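Local coordinates for Mll7089 protein (Mesorhizobium loti, PDB 2OZ8) that is of unestablished function but, as a putative mandelate racemase relative of the enolase superfamily, probably binds magnesium and may act as a hydro-lyase, at residues V31-L36 / L47-T52; A80-V84 / L110-A114; V304-V308 / A338-D342; H325-I331 / H346-S351. One frame throughout, in Å; residues are numbered along the deposited sequence.

Contact 1 of 4, residues V31-L36 / L47-T52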
# COMPACT_ATOMS: atom_id res chain seq x y z
N VAL A 31 -8.00 5.36 -46.90
CA VAL A 31 -7.53 6.43 -46.05
C VAL A 31 -8.63 7.48 -46.04
O VAL A 31 -9.13 7.86 -47.09
CB VAL A 31 -6.31 7.05 -46.63
CG1 VAL A 31 -5.78 8.13 -45.71
CG2 VAL A 31 -5.25 5.98 -46.90
N ASN A 32 -8.98 7.95 -44.86
CA ASN A 32 -9.98 8.98 -44.70
C ASN A 32 -9.38 10.13 -43.93
O ASN A 32 -9.03 9.96 -42.78
CB ASN A 32 -11.17 8.40 -43.97
CG ASN A 32 -12.15 7.73 -44.92
OD1 ASN A 32 -13.00 8.38 -45.50
ND2 ASN A 32 -12.05 6.42 -45.05
N VAL A 33 -9.17 11.29 -44.58
CA VAL A 33 -8.36 12.37 -44.00
C VAL A 33 -8.76 13.72 -44.59
O VAL A 33 -9.05 13.82 -45.78
CB VAL A 33 -6.83 12.09 -44.12
CG1 VAL A 33 -6.34 12.10 -45.58
CG2 VAL A 33 -6.02 13.04 -43.31
N ALA A 34 -8.81 14.74 -43.72
CA ALA A 34 -9.07 16.09 -44.15
C ALA A 34 -7.98 17.05 -43.64
O ALA A 34 -7.54 16.96 -42.48
CB ALA A 34 -10.45 16.54 -43.69
N ALA A 35 -7.55 17.95 -44.52
CA ALA A 35 -6.58 18.96 -44.15
C ALA A 35 -7.34 20.09 -43.51
O ALA A 35 -8.40 20.46 -43.96
CB ALA A 35 -5.81 19.43 -45.37
N LEU A 36 -6.80 20.57 -42.40
CA LEU A 36 -7.36 21.65 -41.65
C LEU A 36 -6.33 22.75 -41.80
O LEU A 36 -5.16 22.57 -41.47
CB LEU A 36 -7.52 21.25 -40.18
CG LEU A 36 -7.79 22.42 -39.22
CD1 LEU A 36 -9.15 23.05 -39.50
CD2 LEU A 36 -7.66 21.98 -37.75
N LEU A 47 -1.20 24.10 -40.93
CA LEU A 47 -1.82 22.92 -41.45
C LEU A 47 -1.80 21.74 -40.43
O LEU A 47 -0.78 21.46 -39.79
CB LEU A 47 -1.13 22.58 -42.77
CG LEU A 47 -1.33 21.21 -43.41
CD1 LEU A 47 -2.71 21.12 -44.09
CD2 LEU A 47 -0.14 20.88 -44.38
N GLY A 48 -2.93 21.05 -40.29
CA GLY A 48 -2.93 19.73 -39.68
C GLY A 48 -3.99 18.83 -40.27
O GLY A 48 -4.80 19.28 -41.08
N PHE A 49 -4.02 17.57 -39.82
CA PHE A 49 -4.78 16.46 -40.42
C PHE A 49 -5.77 15.77 -39.54
O PHE A 49 -5.43 15.32 -38.44
CB PHE A 49 -3.80 15.44 -40.99
CG PHE A 49 -2.95 16.02 -42.09
CD1 PHE A 49 -3.47 16.20 -43.36
CD2 PHE A 49 -1.67 16.45 -41.84
CE1 PHE A 49 -2.69 16.77 -44.35
CE2 PHE A 49 -0.88 17.02 -42.85
CZ PHE A 49 -1.37 17.17 -44.07
N ILE A 50 -6.99 15.66 -40.05
CA ILE A 50 -8.08 15.07 -39.31
C ILE A 50 -8.24 13.70 -39.92
O ILE A 50 -8.75 13.57 -41.00
CB ILE A 50 -9.38 15.92 -39.46
CG1 ILE A 50 -9.16 17.34 -38.96
CG2 ILE A 50 -10.54 15.27 -38.79
CD1 ILE A 50 -10.11 18.35 -39.57
N GLN A 51 -7.75 12.67 -39.24
CA GLN A 51 -7.81 11.36 -39.81
C GLN A 51 -8.84 10.50 -39.07
O GLN A 51 -8.92 10.55 -37.86
CB GLN A 51 -6.43 10.73 -39.81
CG GLN A 51 -6.42 9.40 -40.58
CD GLN A 51 -5.09 8.72 -40.57
OE1 GLN A 51 -4.21 9.07 -39.78
NE2 GLN A 51 -4.95 7.71 -41.46
N THR A 52 -9.68 9.78 -39.79
CA THR A 52 -10.50 8.76 -39.14
C THR A 52 -10.01 7.39 -39.54
O THR A 52 -9.59 7.16 -40.68
CB THR A 52 -12.02 8.87 -39.34
OG1 THR A 52 -12.36 8.82 -40.73
CG2 THR A 52 -12.60 10.14 -38.68
O HOH W 1 -7.86 6.92 -42.40
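Ala-34 and Ile-50 form a hydrogen-bonded antiparallel pair in the beta hairpin of strands 27-40 and 45-52. The Ile-50 N to Ala-34 O bond is 2.8 Å and lies in the carbonyl plane. Ala-34 N returns a bond to Ile-50 O. Leu-36 and Gly-48 repeat the exchange, with Leu-36 N 2.7 Å from Gly-48 O. Between these two rungs sits the non-hydrogen-bonded pair Ala-35 with Phe-49; Val-33 with Gln-51 is the next, beyond Ala-34. There CA-H groups approach carbonyl oxygens, as with Val-33 CA and Ile-50 O at 3.3 Å.

The apolar contacts fall on two faces. On one, Val-33, Ala-35, Phe-49 and Gln-51 line up. With chi1 66°, Val-33 CG1 stands between the backbone N and the carbonyl carbon. This leaves CG2 anti to the N, and CG2 reaches Phe-49 CB at 4.0 Å. Ala-35 CB meets Leu-47 CD1 at 3.8 Å. On the other face the CD1 end of Ile-50 lies against Leu-36 CB at 3.9 Å, and helices 60-70 and 103-118 pack over this side.

At the Asn-32/Thr-52 end one water bridges the strands. It accepts from Asn-32 N and from Gln-51 NE2, and donates to Thr-52 O. The extended Gln-51 chain brings its amide there. Thr-52 OG1 touches Asn-32 CB at 3.5 Å, but its hydrogen-bond partner is Asn-55 O.

This hairpin belongs to the antiparallel sheet of the N-terminal capping domain, as in other enolase-superfamily members. Its chemistry implies a buried apolar hairpin held by backbone bonds, with a water bridge at its Asn-32/Thr-52 end.

Contact 2 of 4, residues A80-V84 / L110-A114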
# COMPACT_ATOMS: atom_id res chain seq x y z
N ALA A 80 -2.13 32.12 -32.49
CA ALA A 80 -1.73 30.74 -32.35
C ALA A 80 -0.75 30.53 -31.14
O ALA A 80 -1.03 29.68 -30.30
CB ALA A 80 -1.15 30.21 -33.66
N ILE A 81 0.31 31.33 -31.02
CA ILE A 81 1.31 31.17 -29.95
C ILE A 81 0.72 31.39 -28.55
O ILE A 81 1.24 30.84 -27.58
CB ILE A 81 2.61 32.02 -30.20
CG1 ILE A 81 3.79 31.60 -29.29
CG2 ILE A 81 2.33 33.55 -30.17
CD1 ILE A 81 4.49 30.26 -29.63
N ALA A 82 -0.38 32.14 -28.44
CA ALA A 82 -1.04 32.25 -27.14
C ALA A 82 -1.84 30.99 -26.85
O ALA A 82 -1.82 30.47 -25.76
CB ALA A 82 -1.96 33.50 -27.07
N LEU A 83 -2.56 30.50 -27.85
CA LEU A 83 -3.49 29.41 -27.64
C LEU A 83 -2.79 28.13 -27.24
O LEU A 83 -3.30 27.41 -26.42
CB LEU A 83 -4.30 29.18 -28.91
CG LEU A 83 -5.36 30.23 -29.21
CD1 LEU A 83 -5.84 29.97 -30.62
CD2 LEU A 83 -6.51 30.14 -28.27
N VAL A 84 -1.63 27.85 -27.84
CA VAL A 84 -0.87 26.64 -27.54
C VAL A 84 -0.31 26.64 -26.11
O VAL A 84 0.18 25.62 -25.64
CB VAL A 84 0.34 26.41 -28.56
CG1 VAL A 84 -0.18 26.20 -30.00
CG2 VAL A 84 1.37 27.50 -28.48
N LEU A 110 -2.12 24.75 -35.14
CA LEU A 110 -1.74 25.88 -34.23
C LEU A 110 -0.23 26.06 -34.06
O LEU A 110 0.28 27.18 -34.21
CB LEU A 110 -2.42 25.77 -32.86
CG LEU A 110 -3.91 26.04 -32.80
CD1 LEU A 110 -4.39 25.89 -31.39
CD2 LEU A 110 -4.21 27.47 -33.41
N TRP A 111 0.49 24.98 -33.75
CA TRP A 111 1.97 25.06 -33.66
C TRP A 111 2.73 25.32 -34.98
O TRP A 111 3.78 25.92 -34.99
CB TRP A 111 2.57 23.80 -33.02
CG TRP A 111 2.35 23.68 -31.56
CD1 TRP A 111 1.31 23.03 -30.94
CD2 TRP A 111 3.15 24.25 -30.53
NE1 TRP A 111 1.46 23.12 -29.58
CE2 TRP A 111 2.58 23.87 -29.30
CE3 TRP A 111 4.32 25.04 -30.52
CZ2 TRP A 111 3.15 24.24 -28.06
CZ3 TRP A 111 4.87 25.41 -29.28
CH2 TRP A 111 4.28 25.00 -28.08
N ASP A 112 2.21 24.82 -36.07
CA ASP A 112 2.76 25.13 -37.38
C ASP A 112 2.68 26.67 -37.64
O ASP A 112 3.65 27.34 -37.99
CB ASP A 112 1.93 24.37 -38.42
CG ASP A 112 2.47 24.53 -39.82
OD1 ASP A 112 3.70 24.61 -39.94
OD2 ASP A 112 1.66 24.57 -40.77
N LEU A 113 1.47 27.20 -37.46
CA LEU A 113 1.22 28.61 -37.53
C LEU A 113 2.08 29.43 -36.56
O LEU A 113 2.65 30.43 -36.97
CB LEU A 113 -0.27 28.87 -37.34
CG LEU A 113 -0.77 30.31 -37.39
CD1 LEU A 113 -0.25 31.06 -38.62
CD2 LEU A 113 -2.26 30.20 -37.40
N ALA A 114 2.17 29.03 -35.30
CA ALA A 114 2.99 29.73 -34.29
C ALA A 114 4.45 29.78 -34.64
O ALA A 114 5.10 30.80 -34.47
CB ALA A 114 2.82 29.11 -32.92
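Ala-80 sits closely on the helix 103-118. Its CB lies 3.4 Å from Leu-110 O and 3.8 Å from Leu-113 CG, and also touches Leu-110 CD2 and Ala-114 CB. A methyl group this small lets the two backbones come near.

Ile-81 and Ala-114 have the nearest CA atoms of the two segments, 4.9 Å apart. The CG1 branch of Ile-81 is anti to the backbone N (chi1 -166°), and CD1 at its end comes to 3.9 Å from Ala-114 CB.

Leu-83 crosses Leu-110 at a slant. The branch tips meet, CD1 to CD2, at 4.1 Å.

Val-84 ends the segment on the indole of Trp-111. Its CG1 stands over the five-membered ring, 3.5 Å from the centroid and only 11° off the normal, a CH-pi contact. CB lies above the same face nearer the rim, and CG2 reaches over the six-membered ring. CG1 also packs on Leu-110 CB at 3.7 Å. The indole NE1 is bonded to Thr-277 OG1, which helps fix the turn of the ring. With an alanine in place of Trp-111, the Val-84 methyls would probably face a gap where the indole had been, and Thr-277 OG1 would probably lose its mate.

The contact thus joins the short helix 80-83 to the long helix 103-118. This is apolar helix-to-helix packing, consistent with the capping domain of enolase-superfamily members. Leu-5 of strand 5-17 packs on Leu-83, Leu-110 and Leu-113. Helix 122-125 touches Trp-111 through Leu-122 and Leu-125. His-85 of a second subunit meets the Trp-111 ring edge-to-face, and Leu-125 of that subunit packs on Ile-81.

Contact 3 of 4, residues V304-V308 / A338-D342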
# COMPACT_ATOMS: atom_id res chain seq x y z
N VAL A 304 7.98 14.47 -36.27
CA VAL A 304 9.44 14.57 -36.31
C VAL A 304 10.01 15.67 -35.38
O VAL A 304 11.08 15.54 -34.78
CB VAL A 304 9.99 14.66 -37.79
CG1 VAL A 304 9.65 16.02 -38.49
CG2 VAL A 304 11.49 14.35 -37.83
N HIS A 305 9.23 16.73 -35.20
CA HIS A 305 9.67 17.89 -34.48
C HIS A 305 9.70 17.70 -32.98
O HIS A 305 10.62 18.18 -32.33
CB HIS A 305 8.82 19.07 -34.88
CG HIS A 305 9.00 19.45 -36.31
ND1 HIS A 305 10.00 20.29 -36.74
CD2 HIS A 305 8.30 19.08 -37.42
CE1 HIS A 305 9.92 20.41 -38.05
NE2 HIS A 305 8.90 19.70 -38.48
N MET A 306 8.70 17.02 -32.43
CA MET A 306 8.71 16.63 -31.02
C MET A 306 9.74 15.53 -30.82
O MET A 306 10.37 15.47 -29.80
CB MET A 306 7.31 16.19 -30.52
CG MET A 306 6.21 17.25 -30.81
SD MET A 306 5.36 17.23 -32.43
CE MET A 306 4.46 15.74 -32.02
N ALA A 307 9.92 14.66 -31.81
CA ALA A 307 10.86 13.55 -31.62
C ALA A 307 12.25 14.09 -31.42
O ALA A 307 12.94 13.64 -30.52
CB ALA A 307 10.82 12.53 -32.78
N VAL A 308 12.66 15.03 -32.28
CA VAL A 308 13.99 15.58 -32.16
C VAL A 308 14.04 16.55 -30.99
O VAL A 308 15.12 16.77 -30.49
CB VAL A 308 14.59 16.29 -33.48
CG1 VAL A 308 14.36 15.50 -34.75
CG2 VAL A 308 14.09 17.71 -33.66
N ALA A 338 15.30 10.21 -39.49
CA ALA A 338 14.31 11.18 -39.90
C ALA A 338 14.86 12.55 -39.55
O ALA A 338 15.46 12.74 -38.48
CB ALA A 338 12.94 10.93 -39.24
N TYR A 339 14.66 13.48 -40.47
CA TYR A 339 15.22 14.81 -40.31
C TYR A 339 14.14 15.84 -40.20
O TYR A 339 13.27 15.95 -41.08
CB TYR A 339 16.07 15.13 -41.51
CG TYR A 339 17.38 14.37 -41.52
CD1 TYR A 339 18.52 14.91 -40.92
CD2 TYR A 339 17.48 13.11 -42.11
CE1 TYR A 339 19.71 14.22 -40.89
CE2 TYR A 339 18.67 12.43 -42.10
CZ TYR A 339 19.79 13.00 -41.52
OH TYR A 339 20.98 12.33 -41.51
N ALA A 340 14.18 16.59 -39.12
CA ALA A 340 13.31 17.74 -38.99
C ALA A 340 13.89 18.86 -39.84
O ALA A 340 15.03 19.29 -39.59
CB ALA A 340 13.19 18.16 -37.55
N PRO A 341 13.13 19.33 -40.85
CA PRO A 341 13.61 20.29 -41.84
C PRO A 341 13.84 21.69 -41.30
O PRO A 341 13.28 22.06 -40.26
CB PRO A 341 12.48 20.34 -42.87
CG PRO A 341 11.29 19.86 -42.17
CD PRO A 341 11.72 18.96 -41.06
N ASP A 342 14.62 22.48 -42.04
CA ASP A 342 14.95 23.85 -41.66
C ASP A 342 14.01 24.89 -42.27
O ASP A 342 14.36 26.05 -42.39
CB ASP A 342 16.42 24.17 -41.98
CG ASP A 342 16.86 25.54 -41.45
OD1 ASP A 342 16.44 25.92 -40.34
OD2 ASP A 342 17.62 26.25 -42.16
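The start of helix 304-309 approaches the end of strand 337-339 and the loop after it, with Val-304 CA 5.7 Å from Ala-340 CA. The side chains meet by van der Waals contact. Val-304 CG2 lies 3.7 Å from Ala-340 N and 4.0 Å from Ala-338 CB. It gets there by standing anti to the backbone N, while CG1 turns toward Pro-341. Both methyls of Val-308 sit 4.0 Å from Ala-340 CB, one turn further along.

Helix 304-309 follows strand 293-295 of the TIM-barrel-like domain and precedes strand 313-318. The contact packs this barrel helix on strand 337-339, which pairs antiparallel with barrel strand 132-138.

His-305 sends its ring out to the loop, CG anti to the carbonyl carbon (chi1 -65°). Its CE1 touches Pro-341 CD at 3.8 Å, the two side chains crossing at about a right angle. ND1 lies 3.9 Å from Ala-340 CB, but is hydrogen-bonded to His-123 N. NE2 is bonded to His-346 O. A leucine in place of His-305 would probably leave His-123 N and His-346 O without these partners. The rings of His-305 and His-123 also meet, their planes about 30° apart.

Contact 4 of 4, residues H325-I331 / H346-S351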
# COMPACT_ATOMS: atom_id res chain seq x y z
N HIS A 325 1.90 12.46 -51.84
CA HIS A 325 1.34 13.25 -52.91
C HIS A 325 0.52 14.45 -52.40
O HIS A 325 0.25 15.43 -53.15
CB HIS A 325 0.49 12.36 -53.82
CG HIS A 325 -0.71 11.81 -53.15
ND1 HIS A 325 -0.64 10.82 -52.18
CD2 HIS A 325 -2.03 12.12 -53.28
CE1 HIS A 325 -1.86 10.55 -51.76
NE2 HIS A 325 -2.72 11.32 -52.41
N LEU A 326 0.13 14.40 -51.13
CA LEU A 326 -0.69 15.43 -50.59
C LEU A 326 0.08 16.70 -50.25
O LEU A 326 -0.54 17.76 -50.08
CB LEU A 326 -1.48 14.93 -49.38
CG LEU A 326 -2.52 13.82 -49.46
CD1 LEU A 326 -2.86 13.35 -48.05
CD2 LEU A 326 -3.79 14.19 -50.21
N VAL A 327 1.41 16.63 -50.14
CA VAL A 327 2.19 17.79 -49.71
C VAL A 327 3.33 18.12 -50.69
O VAL A 327 3.74 17.24 -51.48
CB VAL A 327 2.83 17.57 -48.30
CG1 VAL A 327 1.81 17.78 -47.14
CG2 VAL A 327 3.55 16.21 -48.26
N GLU A 328 3.86 19.34 -50.63
CA GLU A 328 4.91 19.78 -51.56
C GLU A 328 6.19 19.04 -51.31
O GLU A 328 6.70 18.44 -52.24
CB GLU A 328 5.14 21.30 -51.51
CG GLU A 328 3.91 22.06 -52.01
CD GLU A 328 4.00 23.57 -51.88
OE1 GLU A 328 4.95 24.12 -51.22
OE2 GLU A 328 3.09 24.21 -52.47
N GLN A 329 6.70 19.08 -50.08
CA GLN A 329 7.85 18.25 -49.69
C GLN A 329 7.68 17.55 -48.35
O GLN A 329 7.63 18.19 -47.28
CB GLN A 329 9.19 19.02 -49.71
CG GLN A 329 9.06 20.41 -49.29
CD GLN A 329 10.18 21.31 -49.73
OE1 GLN A 329 11.34 20.90 -49.81
NE2 GLN A 329 9.84 22.56 -50.00
N PRO A 330 7.65 16.23 -48.40
CA PRO A 330 7.48 15.36 -47.24
C PRO A 330 8.74 15.43 -46.39
O PRO A 330 9.75 15.95 -46.86
CB PRO A 330 7.34 13.96 -47.86
CG PRO A 330 8.02 14.05 -49.18
CD PRO A 330 7.85 15.48 -49.65
N ILE A 331 8.66 14.91 -45.16
CA ILE A 331 9.80 14.83 -44.26
C ILE A 331 10.88 13.89 -44.78
O ILE A 331 10.62 12.73 -45.05
CB ILE A 331 9.35 14.34 -42.81
CG1 ILE A 331 8.38 15.34 -42.14
CG2 ILE A 331 10.57 14.06 -41.89
CD1 ILE A 331 8.79 16.88 -42.25
N HIS A 346 6.16 23.19 -39.38
CA HIS A 346 6.56 21.80 -39.39
C HIS A 346 7.11 21.37 -40.76
O HIS A 346 7.54 20.25 -40.93
CB HIS A 346 5.45 20.85 -38.87
CG HIS A 346 4.10 21.04 -39.49
ND1 HIS A 346 3.90 21.18 -40.85
CD2 HIS A 346 2.87 21.06 -38.92
CE1 HIS A 346 2.60 21.28 -41.09
NE2 HIS A 346 1.95 21.23 -39.93
N GLY A 347 7.08 22.30 -41.72
CA GLY A 347 7.63 22.10 -43.07
C GLY A 347 6.66 21.41 -44.01
O GLY A 347 7.03 21.10 -45.12
N LEU A 348 5.43 21.11 -43.57
CA LEU A 348 4.50 20.43 -44.47
C LEU A 348 3.56 21.48 -45.02
O LEU A 348 2.92 22.24 -44.28
CB LEU A 348 3.77 19.24 -43.83
CG LEU A 348 4.66 18.10 -43.27
CD1 LEU A 348 3.86 17.20 -42.33
CD2 LEU A 348 5.46 17.25 -44.37
N VAL A 349 3.50 21.54 -46.35
CA VAL A 349 2.57 22.45 -47.05
C VAL A 349 1.79 21.66 -48.05
O VAL A 349 2.36 20.95 -48.84
CB VAL A 349 3.31 23.64 -47.78
CG1 VAL A 349 2.27 24.51 -48.50
CG2 VAL A 349 4.14 24.46 -46.81
N LEU A 350 0.48 21.82 -48.03
CA LEU A 350 -0.42 21.07 -48.87
C LEU A 350 -0.14 21.31 -50.36
O LEU A 350 0.18 22.43 -50.76
CB LEU A 350 -1.82 21.50 -48.53
CG LEU A 350 -2.95 20.50 -48.66
CD1 LEU A 350 -2.69 19.29 -47.81
CD2 LEU A 350 -4.20 21.25 -48.21
N SER A 351 -0.21 20.27 -51.17
CA SER A 351 0.10 20.42 -52.59
C SER A 351 -1.14 20.96 -53.30
O SER A 351 -2.24 20.42 -53.17
CB SER A 351 0.56 19.09 -53.15
OG SER A 351 0.33 18.96 -54.53
O HOH W 2 2.16 16.28 -55.02
O HOH W 3 5.51 20.44 -47.86
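Val-327 and Leu-350 form a single backbone bridge between two loops of the enolase C-terminal domain, which has a TIM-barrel-like fold. The loops run between strand 313-318 and helix 352-357, with the small strands 333-334 and 337-339 between them.

Two backbone bonds flank the bridge. Glu-328 N gives to Val-349 O at 2.8 Å, almost straight out from the carbonyl. Ser-351 N gives to Leu-326 O at 2.8 Å, but stands 36° out of that carbonyl plane. Leu-326 O also has Leu-350 CD1 beside it at 3.5 Å.

Waters serve further backbone groups. One water accepts from Gln-329 N and Val-349 N, the latter at 2.7 Å, and so links two N-H donors, one on each loop, through one acceptor. A second donates to His-325 O and contacts Ser-351 OG. That hydroxyl has a further task: Ser-351 is the N-cap of helix 352-357, and OG bonds Ala-354 N.

His-346 holds its own loop in shape. ND1 accepts from Leu-348 N, which lies in the ring plane, and NE2 bonds Leu-47 O. Its backbone N is engaged too, with Asp-112 OD1.

The buried side chains pack together: Leu-348 CB lies on Val-327 CG1 at 4.1 Å. On the exposed side, the Glu-328 chain, extended beyond CG, lies across Val-349, with OE1 3.8 Å from CG1. Ile-331 and Leu-348 meet at about a right angle, and Ile-331 CD1 ends 4.0 Å from Leu-348 CD2.

Overall arrangement
Contacts 1 and 2 come first along the chain and follow one another. The segments of contacts 3 and 4 alternate: 304-308, 325-331, 338-342, 346-351. Contact 1 lies in the N-terminal antiparallel sheet, contact 2 on the helices that follow it, and contacts 3 and 4 in the barrel-like domain. The centres of contacts 1 and 4 are about 13 Å apart, and those of contacts 1 and 3 about 20 Å. His-346 of contact 4 has partners in the other three, and Asp-112 of contact 2 also reaches Leu-47 of contact 1. These bonds tie the N-terminal sheet and helix 103-118 to the barrel-like domain through the loop before helix 352-357.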